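Local coordinates for O-methyltransferase, putative (Bacillus cereus, PDB 3DUW), which probably transfers a methyl group from S-adenosylmethionine to a hydroxyl oxygen of its acceptor, and is captured here with the product S-adenosyl-L-homocysteine bound, at residues A[27-32]-A[102-106]; A[37-43]-A[68-72]. All blocks are in the same frame, centred on the assembly; numbering follows the deposited sequence.

Interaction 1: A[27-32]-A[102-106]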
ATOM      1  N   GLU A  27     -12.600  12.065 -18.813  1.00 12.88           N
ATOM      2  CA  GLU A  27     -12.182  12.751 -20.033  1.00 12.49           C
ATOM      3  C   GLU A  27     -10.734  12.411 -20.343  1.00 11.46           C
ATOM      4  O   GLU A  27     -10.379  12.160 -21.493  1.00 10.69           O
ATOM      5  CB  GLU A  27     -12.290  14.268 -19.881  1.00 14.77           C
ATOM      6  CG  GLU A  27     -13.687  14.834 -19.854  1.00 18.28           C
ATOM      7  CD  GLU A  27     -13.671  16.347 -19.764  1.00 19.18           C
ATOM      8  OE1 GLU A  27     -13.038  16.882 -18.827  1.00 23.05           O
ATOM      9  OE2 GLU A  27     -14.284  17.001 -20.630  1.00 21.16           O
ATOM     10  N   VAL A  28      -9.896  12.422 -19.309  1.00 10.26           N
ATOM     11  CA  VAL A  28      -8.480  12.118 -19.478  1.00  9.88           C
ATOM     12  C   VAL A  28      -8.288  10.770 -20.170  1.00  9.37           C
ATOM     13  O   VAL A  28      -7.552  10.667 -21.150  1.00  8.97           O
ATOM     14  CB  VAL A  28      -7.745  12.107 -18.112  1.00  9.20           C
ATOM     15  CG1 VAL A  28      -6.327  11.579 -18.274  1.00 11.07           C
ATOM     16  CG2 VAL A  28      -7.713  13.514 -17.533  1.00 10.91           C
ATOM     17  N   LEU A  29      -8.956   9.737 -19.666  1.00  9.67           N
ATOM     18  CA  LEU A  29      -8.827   8.412 -20.257  1.00  8.90           C
ATOM     19  C   LEU A  29      -9.411   8.354 -21.674  1.00  8.51           C
ATOM     20  O   LEU A  29      -8.885   7.653 -22.538  1.00 10.17           O
ATOM     21  CB  LEU A  29      -9.488   7.365 -19.351  1.00 10.20           C
ATOM     22  CG  LEU A  29      -8.804   7.174 -17.989  1.00 10.16           C
ATOM     23  CD1 LEU A  29      -9.653   6.262 -17.112  1.00 11.00           C
ATOM     24  CD2 LEU A  29      -7.406   6.601 -18.187  1.00 11.16           C
ATOM     25  N   GLN A  30     -10.492   9.093 -21.912  1.00  9.17           N
ATOM     26  CA  GLN A  30     -11.107   9.125 -23.237  1.00 10.15           C
ATOM     27  C   GLN A  30     -10.165   9.778 -24.245  1.00  8.98           C
ATOM     28  O   GLN A  30     -10.035   9.312 -25.377  1.00 10.55           O
ATOM     29  CB  GLN A  30     -12.425   9.897 -23.204  1.00 10.72           C
ATOM     30  CG  GLN A  30     -13.555   9.173 -22.494  1.00 12.81           C
ATOM     31  CD  GLN A  30     -14.764  10.062 -22.273  1.00 14.60           C
ATOM     32  OE1 GLN A  30     -15.795   9.615 -21.766  1.00 19.05           O
ATOM     33  NE2 GLN A  30     -14.643  11.328 -22.649  1.00 13.29           N
ATOM     34  N   VAL A  31      -9.514  10.863 -23.836  1.00  9.02           N
ATOM     35  CA  VAL A  31      -8.577  11.550 -24.717  1.00  9.32           C
ATOM     36  C   VAL A  31      -7.370  10.650 -24.983  1.00  9.82           C
ATOM     37  O   VAL A  31      -6.909  10.546 -26.116  1.00  9.20           O
ATOM     38  CB  VAL A  31      -8.120  12.895 -24.104  1.00  9.06           C
ATOM     39  CG1 VAL A  31      -6.992  13.499 -24.930  1.00  9.52           C
ATOM     40  CG2 VAL A  31      -9.303  13.855 -24.041  1.00 10.29           C
ATOM     41  N   ASN A  32      -6.864   9.989 -23.944  1.00  9.57           N
ATOM     42  CA  ASN A  32      -5.723   9.094 -24.124  1.00  9.48           C
ATOM     43  C   ASN A  32      -6.058   8.030 -25.176  1.00  9.28           C
ATOM     44  O   ASN A  32      -5.262   7.757 -26.077  1.00 10.95           O
ATOM     45  CB  ASN A  32      -5.351   8.406 -22.801  1.00  8.85           C
ATOM     46  CG  ASN A  32      -4.673   9.345 -21.815  1.00  8.98           C
ATOM     47  OD1 ASN A  32      -4.420  10.512 -22.116  1.00  9.38           O
ATOM     48  ND2 ASN A  32      -4.364   8.829 -20.623  1.00  9.26           N
ATOM     49  N   ASN A 102      -4.031  17.166 -20.463  1.00  9.43           N
ATOM     50  CA  ASN A 102      -4.904  16.551 -19.472  1.00 10.37           C
ATOM     51  C   ASN A 102      -4.686  17.183 -18.110  1.00 10.45           C
ATOM     52  O   ASN A 102      -5.639  17.433 -17.374  1.00 11.39           O
ATOM     53  CB  ASN A 102      -4.652  15.044 -19.390  1.00 10.35           C
ATOM     54  CG  ASN A 102      -5.212  14.300 -20.585  1.00  9.01           C
ATOM     55  OD1 ASN A 102      -6.227  14.701 -21.152  1.00  9.00           O
ATOM     56  ND2 ASN A 102      -4.565  13.204 -20.964  1.00  8.63           N
ATOM     57  N   ILE A 103      -3.426  17.438 -17.777  1.00 10.99           N
ATOM     58  CA  ILE A 103      -3.090  18.052 -16.503  1.00 11.21           C
ATOM     59  C   ILE A 103      -3.686  19.457 -16.430  1.00 10.87           C
ATOM     60  O   ILE A 103      -4.164  19.888 -15.380  1.00 12.72           O
ATOM     61  CB  ILE A 103      -1.558  18.096 -16.317  1.00 10.24           C
ATOM     62  CG1 ILE A 103      -1.037  16.668 -16.122  1.00 12.20           C
ATOM     63  CG2 ILE A 103      -1.189  18.969 -15.126  1.00 12.32           C
ATOM     64  CD1 ILE A 103       0.470  16.547 -16.122  1.00 13.34           C
ATOM     65  N   GLU A 104      -3.675  20.162 -17.558  1.00 11.49           N
ATOM     66  CA  GLU A 104      -4.231  21.510 -17.618  1.00 13.65           C
ATOM     67  C   GLU A 104      -5.746  21.469 -17.450  1.00 13.43           C
ATOM     68  O   GLU A 104      -6.323  22.300 -16.745  1.00 15.14           O
ATOM     69  CB  GLU A 104      -3.877  22.171 -18.953  1.00 14.97           C
ATOM     70  CG  GLU A 104      -4.513  23.539 -19.160  1.00 18.99           C
ATOM     71  CD  GLU A 104      -4.092  24.545 -18.110  1.00 20.03           C
ATOM     72  OE1 GLU A 104      -2.879  24.825 -18.008  1.00 25.75           O
ATOM     73  OE2 GLU A 104      -4.973  25.056 -17.387  1.00 24.25           O
ATOM     74  N   ARG A 105      -6.392  20.497 -18.090  1.00 13.53           N
ATOM     75  CA  ARG A 105      -7.841  20.374 -17.996  1.00 14.28           C
ATOM     76  C   ARG A 105      -8.246  20.046 -16.561  1.00 13.71           C
ATOM     77  O   ARG A 105      -9.361  20.352 -16.136  1.00 16.52           O
ATOM     78  CB  ARG A 105      -8.355  19.292 -18.954  1.00 14.34           C
ATOM     79  CG  ARG A 105      -9.764  19.574 -19.486  1.00 13.98           C
ATOM     80  CD  ARG A 105     -10.233  18.557 -20.525  1.00 12.61           C
ATOM     81  NE  ARG A 105      -9.232  18.304 -21.556  1.00  9.68           N
ATOM     82  CZ  ARG A 105      -8.399  17.267 -21.539  1.00 10.03           C
ATOM     83  NH1 ARG A 105      -8.458  16.386 -20.549  1.00 10.61           N
ATOM     84  NH2 ARG A 105      -7.497  17.118 -22.493  1.00  9.25           N
ATOM     85  N   ALA A 106      -7.333  19.426 -15.820  1.00 14.36           N
ATOM     86  CA  ALA A 106      -7.581  19.066 -14.429  1.00 13.42           C
ATOM     87  C   ALA A 106      -7.178  20.220 -13.504  1.00 13.86           C
ATOM     88  O   ALA A 106      -7.238  20.099 -12.282  1.00 14.37           O
ATOM     89  CB  ALA A 106      -6.801  17.803 -14.068  1.00 14.13           C
TER
HETATM   90  O   HOH W   1     -10.273  16.289 -18.323  1.00 17.94           O

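Interaction 2: A[37-43]-A[68-72]. With SAH (S-adenosyl-L-homocysteine), chain C.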
ATOM      1  N   LEU A  37      -3.173   6.115 -27.294  1.00 13.06           N
ATOM      2  CA  LEU A  37      -2.125   5.824 -26.325  1.00 12.78           C
ATOM      3  C   LEU A  37      -2.439   4.439 -25.769  1.00 12.70           C
ATOM      4  O   LEU A  37      -3.602   4.047 -25.686  1.00 13.72           O
ATOM      5  CB  LEU A  37      -2.134   6.835 -25.171  1.00 12.19           C
ATOM      6  CG  LEU A  37      -2.065   8.336 -25.465  1.00 16.64           C
ATOM      7  CD1 LEU A  37      -1.714   9.077 -24.173  1.00 15.43           C
ATOM      8  CD2 LEU A  37      -1.023   8.621 -26.530  1.00 15.28           C
ATOM      9  N   PRO A  38      -1.406   3.671 -25.389  1.00 13.96           N
ATOM     10  CA  PRO A  38      -1.658   2.334 -24.843  1.00 14.04           C
ATOM     11  C   PRO A  38      -2.407   2.467 -23.517  1.00 13.89           C
ATOM     12  O   PRO A  38      -2.240   3.462 -22.810  1.00 12.70           O
ATOM     13  CB  PRO A  38      -0.253   1.771 -24.646  1.00 15.32           C
ATOM     14  CG  PRO A  38       0.570   2.502 -25.669  1.00 17.02           C
ATOM     15  CD  PRO A  38       0.034   3.910 -25.564  1.00 14.42           C
ATOM     16  N   ALA A  39      -3.230   1.476 -23.186  1.00 13.39           N
ATOM     17  CA  ALA A  39      -3.980   1.498 -21.936  1.00 13.37           C
ATOM     18  C   ALA A  39      -3.066   1.035 -20.805  1.00 12.02           C
ATOM     19  O   ALA A  39      -3.321   0.012 -20.161  1.00 13.36           O
ATOM     20  CB  ALA A  39      -5.195   0.580 -22.040  1.00 15.02           C
ATOM     21  N   HIS A  40      -1.997   1.790 -20.569  1.00  9.49           N
ATOM     22  CA  HIS A  40      -1.039   1.446 -19.528  1.00  9.49           C
ATOM     23  C   HIS A  40      -1.135   2.342 -18.299  1.00  9.21           C
ATOM     24  O   HIS A  40      -0.250   2.302 -17.437  1.00  9.75           O
ATOM     25  CB  HIS A  40       0.394   1.489 -20.070  1.00 10.78           C
ATOM     26  CG  HIS A  40       0.663   0.503 -21.165  1.00 13.23           C
ATOM     27  ND1 HIS A  40      -0.085  -0.641 -21.342  1.00 15.59           N
ATOM     28  CD2 HIS A  40       1.617   0.481 -22.125  1.00 13.65           C
ATOM     29  CE1 HIS A  40       0.395  -1.324 -22.366  1.00 15.95           C
ATOM     30  NE2 HIS A  40       1.428  -0.665 -22.858  1.00 16.72           N
ATOM     31  N   ASP A  41      -2.197   3.141 -18.210  1.00  8.45           N
ATOM     32  CA  ASP A  41      -2.375   4.014 -17.049  1.00  8.49           C
ATOM     33  C   ASP A  41      -2.613   3.145 -15.817  1.00  7.59           C
ATOM     34  O   ASP A  41      -3.099   2.020 -15.929  1.00  7.82           O
ATOM     35  CB  ASP A  41      -3.610   4.922 -17.190  1.00  8.26           C
ATOM     36  CG  ASP A  41      -3.873   5.369 -18.615  1.00  9.04           C
ATOM     37  OD1 ASP A  41      -4.232   4.513 -19.450  1.00 10.36           O
ATOM     38  OD2 ASP A  41      -3.739   6.581 -18.896  1.00  9.06           O
ATOM     39  N   VAL A  42      -2.271   3.651 -14.639  1.00  7.59           N
ATOM     40  CA  VAL A  42      -2.568   2.882 -13.437  1.00  6.46           C
ATOM     41  C   VAL A  42      -4.094   2.793 -13.391  1.00  7.17           C
ATOM     42  O   VAL A  42      -4.795   3.621 -13.981  1.00  7.71           O
ATOM     43  CB  VAL A  42      -2.087   3.585 -12.139  1.00  7.20           C
ATOM     44  CG1 VAL A  42      -0.572   3.590 -12.084  1.00  7.45           C
ATOM     45  CG2 VAL A  42      -2.651   5.001 -12.052  1.00  8.06           C
ATOM     46  N   SER A  43      -4.610   1.776 -12.713  1.00  7.43           N
ATOM     47  CA  SER A  43      -6.052   1.615 -12.582  1.00  7.35           C
ATOM     48  C   SER A  43      -6.546   2.685 -11.613  1.00  7.50           C
ATOM     49  O   SER A  43      -5.752   3.310 -10.903  1.00  7.06           O
ATOM     50  CB  SER A  43      -6.380   0.239 -12.007  1.00  8.39           C
ATOM     51  OG  SER A  43      -5.974   0.171 -10.651  1.00  7.61           O
ATOM     52  N   LEU A  68       2.921   9.045 -19.709  1.00  7.29           N
ATOM     53  CA  LEU A  68       1.840   8.607 -20.608  1.00  6.94           C
ATOM     54  C   LEU A  68       0.891   9.785 -20.868  1.00  7.53           C
ATOM     55  O   LEU A  68       1.246  10.752 -21.540  1.00  8.59           O
ATOM     56  CB  LEU A  68       1.030   7.466 -20.010  1.00  6.98           C
ATOM     57  CG  LEU A  68       0.224   6.608 -20.974  1.00  7.69           C
ATOM     58  CD1 LEU A  68       1.097   6.158 -22.139  1.00  8.64           C
ATOM     59  CD2 LEU A  68      -0.338   5.400 -20.250  1.00  8.54           C
ATOM     60  N   GLY A  69      -0.309   9.722 -20.317  1.00  7.70           N
ATOM     61  CA  GLY A  69      -1.257  10.790 -20.524  1.00  7.71           C
ATOM     62  C   GLY A  69      -1.492  11.625 -19.270  1.00  7.26           C
ATOM     63  O   GLY A  69      -2.356  12.493 -19.240  1.00  8.15           O
ATOM     64  N   GLY A  70      -0.720  11.357 -18.220  1.00  7.62           N
ATOM     65  CA  GLY A  70      -0.840  12.107 -16.979  1.00  7.32           C
ATOM     66  C   GLY A  70      -1.923  11.622 -16.022  1.00  6.22           C
ATOM     67  O   GLY A  70      -2.268  12.324 -15.066  1.00  7.08           O
ATOM     68  N   TYR A  71      -2.463  10.431 -16.265  1.00  7.23           N
ATOM     69  CA  TYR A  71      -3.492   9.891 -15.381  1.00  7.04           C
ATOM     70  C   TYR A  71      -2.941   9.700 -13.960  1.00  6.63           C
ATOM     71  O   TYR A  71      -3.503  10.227 -13.003  1.00  7.13           O
ATOM     72  CB  TYR A  71      -4.025   8.570 -15.940  1.00  7.39           C
ATOM     73  CG  TYR A  71      -5.205   8.015 -15.173  1.00  7.23           C
ATOM     74  CD1 TYR A  71      -6.483   8.553 -15.323  1.00  7.38           C
ATOM     75  CD2 TYR A  71      -5.037   6.957 -14.284  1.00  7.44           C
ATOM     76  CE1 TYR A  71      -7.566   8.047 -14.604  1.00  7.98           C
ATOM     77  CE2 TYR A  71      -6.107   6.446 -13.562  1.00  7.73           C
ATOM     78  CZ  TYR A  71      -7.366   6.993 -13.724  1.00  7.83           C
ATOM     79  OH  TYR A  71      -8.413   6.488 -12.987  1.00  9.14           O
ATOM     80  N   SER A  72      -1.844   8.963 -13.813  1.00  6.62           N
ATOM     81  CA  SER A  72      -1.264   8.771 -12.485  1.00  6.76           C
ATOM     82  C   SER A  72      -0.800  10.110 -11.925  1.00  6.79           C
ATOM     83  O   SER A  72      -0.896  10.358 -10.725  1.00  7.35           O
ATOM     84  CB  SER A  72      -0.062   7.830 -12.546  1.00  6.67           C
ATOM     85  OG  SER A  72       0.904   8.312 -13.467  1.00  7.62           O
TER
HETATM   86  N   SAH C 224       2.348   6.059 -14.913  1.00 11.93           N
HETATM   87  CA  SAH C 224       1.463   6.494 -16.056  1.00 10.12           C
HETATM   88  CB  SAH C 224       1.691   5.633 -17.254  1.00  9.75           C
HETATM   89  CG  SAH C 224       3.077   5.612 -17.855  1.00  8.77           C
HETATM   90  SD  SAH C 224       3.164   4.257 -19.104  1.00  8.66           S
HETATM   91  C   SAH C 224      -0.024   6.313 -15.603  1.00  9.76           C
HETATM   92  O   SAH C 224      -0.249   5.809 -14.499  1.00  9.82           O
HETATM   93  OXT SAH C 224      -0.928   6.712 -16.421  1.00 12.97           O
HETATM   94  C5' SAH C 224       4.891   4.225 -19.368  1.00  9.29           C
HETATM   95  C4' SAH C 224       5.411   5.585 -20.041  1.00  8.72           C
HETATM   96  O4' SAH C 224       6.811   5.332 -20.135  1.00  9.36           O
HETATM   97  C3' SAH C 224       4.990   5.837 -21.482  1.00  8.29           C
HETATM   98  O3' SAH C 224       4.289   7.076 -21.627  1.00  8.39           O
HETATM   99  C2' SAH C 224       6.365   5.777 -22.259  1.00  9.79           C
HETATM  100  O2' SAH C 224       6.383   6.595 -23.420  1.00  8.87           O
HETATM  101  C1' SAH C 224       7.349   6.193 -21.184  1.00  8.67           C
HETATM  102  N9  SAH C 224       8.640   5.887 -21.383  1.00  9.34           N
HETATM  103  C8  SAH C 224       9.274   4.790 -21.941  1.00 10.28           C
HETATM  104  N7  SAH C 224      10.567   4.851 -21.961  1.00  9.37           N
HETATM  105  C5  SAH C 224      10.868   6.100 -21.363  1.00 10.11           C
HETATM  106  C6  SAH C 224      12.130   6.744 -21.095  1.00  9.79           C
HETATM  107  N6  SAH C 224      13.321   6.209 -21.399  1.00 12.54           N
HETATM  108  N1  SAH C 224      12.038   7.972 -20.491  1.00 11.81           N
HETATM  109  C2  SAH C 224      10.849   8.556 -20.162  1.00 10.36           C
HETATM  110  N3  SAH C 224       9.622   7.974 -20.403  1.00 11.06           N
HETATM  111  C4  SAH C 224       9.707   6.750 -21.004  1.00  8.92           C
HETATM  112  O   HOH W   2      -1.782   8.394 -18.399  1.00  7.53           O

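Interaction 1: A[27-32]-A[102-106]
Glu-27 opens the contact by reaching Arg-105 mainly through solvent. One water donates to Glu-27 OE1 and accepts from Arg-105 NH1, while the nearest direct approach is Glu-27 OE1 to the aliphatic CD of Arg-105, 3.7 Å. Carboxylate and guanidinium planes stand 75° apart, and Glu-27 OE1 and Arg-105 NE are 4.9 Å from each other, too far for direct contact of the charges, which may still attract one another.

The next residue, Val-28, sits where the two segments come nearest, its CA 5.7 Å from that of Asn-102. Both methyls pack on the Asn-102 side chain, CG1 lying 3.6 Å from ND2, and CG2 also meets the edge of the Arg-105 guanidinium. Val-31 covers one face of that group with CG2, the methyl anti to its carbonyl carbon.

Asn-32 ends the row: its OD1 receives a weak, bent bond from Asn-102 ND2 (2.9 Å, 125° at the hydrogen), the two amide planes being 56° apart. Asn-102 OD1 is gripped end-on by NH1 and NH2 of Arg-105, at 2.9 Å for NH1, and lies in the guanidinium plane. This pair of hydrogen bonds to one oxygen, with ND2 turned to donors' partners on the other side of the amide, fixes which way round the amide sits.

The arrangement is helix-to-helix packing in a class I O-methyltransferase, joining helix 23-34, ahead of the first strand of the Rossmann-like core, to the C-terminal end of helix 93-105.

Interaction 2: A[37-43]-A[68-72]
The irregular 37-43 backbone, with an inverse gamma turn centred on Ala-39, passes the loop leading into helix 71-77, the closest CA atoms across the contact, those of Val-42 and Ser-72, being 6.1 Å apart. Leu-68 fills the gap between them: its CG, anti to the backbone N (chi1 -159°), sends CD2 to the 37-43 backbone, 3.6 Å from Asp-41 N, and leaves CD1 between Pro-38 and the ligand ribose. Leu-37 CD1 lies 4.1 Å from Gly-69 CA.

A single water joins both segments to the ligand. It donates to Asp-41 OD2 (2.7 Å) and to SAH OXT, and accepts from the backbone N of Gly-69 and of Tyr-71. The Asp-41 carboxylate stands almost upright to the Tyr-71 ring, planes 84° apart. Val-42 CG2 touches Tyr-71 CD2 at 3.8 Å. The ligand amino group donates to Ser-72 OG, which is also hydrogen-bonded to Glu-64. Segment 68-72 is thus part of the glycine-containing turn after strand 61-65 that, as in class I methyltransferases generally, holds the ligand's amino-acid end.

Around this pocket, Leu-25 and Leu-29 of helix 23-34 pack on Tyr-71, helix 93-105 touches Leu-37 and Leu-68, and Phe-138 of strand 136-139 meets Val-42 and Ser-72.

Overall arrangement
The two contacts lie with centres about 10 Å apart, on the same side of the chain's centre. In sequence, 27-32 comes first, then 37-43, 68-72 and 102-106, so interaction 2 falls between the partners of interaction 1. They are physically continuous: Asn-102 ND2 lies 2.9 Å from Gly-69 O, Asn-32 O is equally far from Leu-37 N, and Asn-32 ND2 makes a weak bond to Asp-41 OD2. Interaction 1, whose centre is about 17 Å from the centre of the chain, thus forms a second layer behind interaction 2, although helix 93-105 itself reaches the ligand through His-95. The loops of interaction 2 face the bound S-adenosyl-L-homocysteine beside the parallel strands of the Rossmann-like sheet.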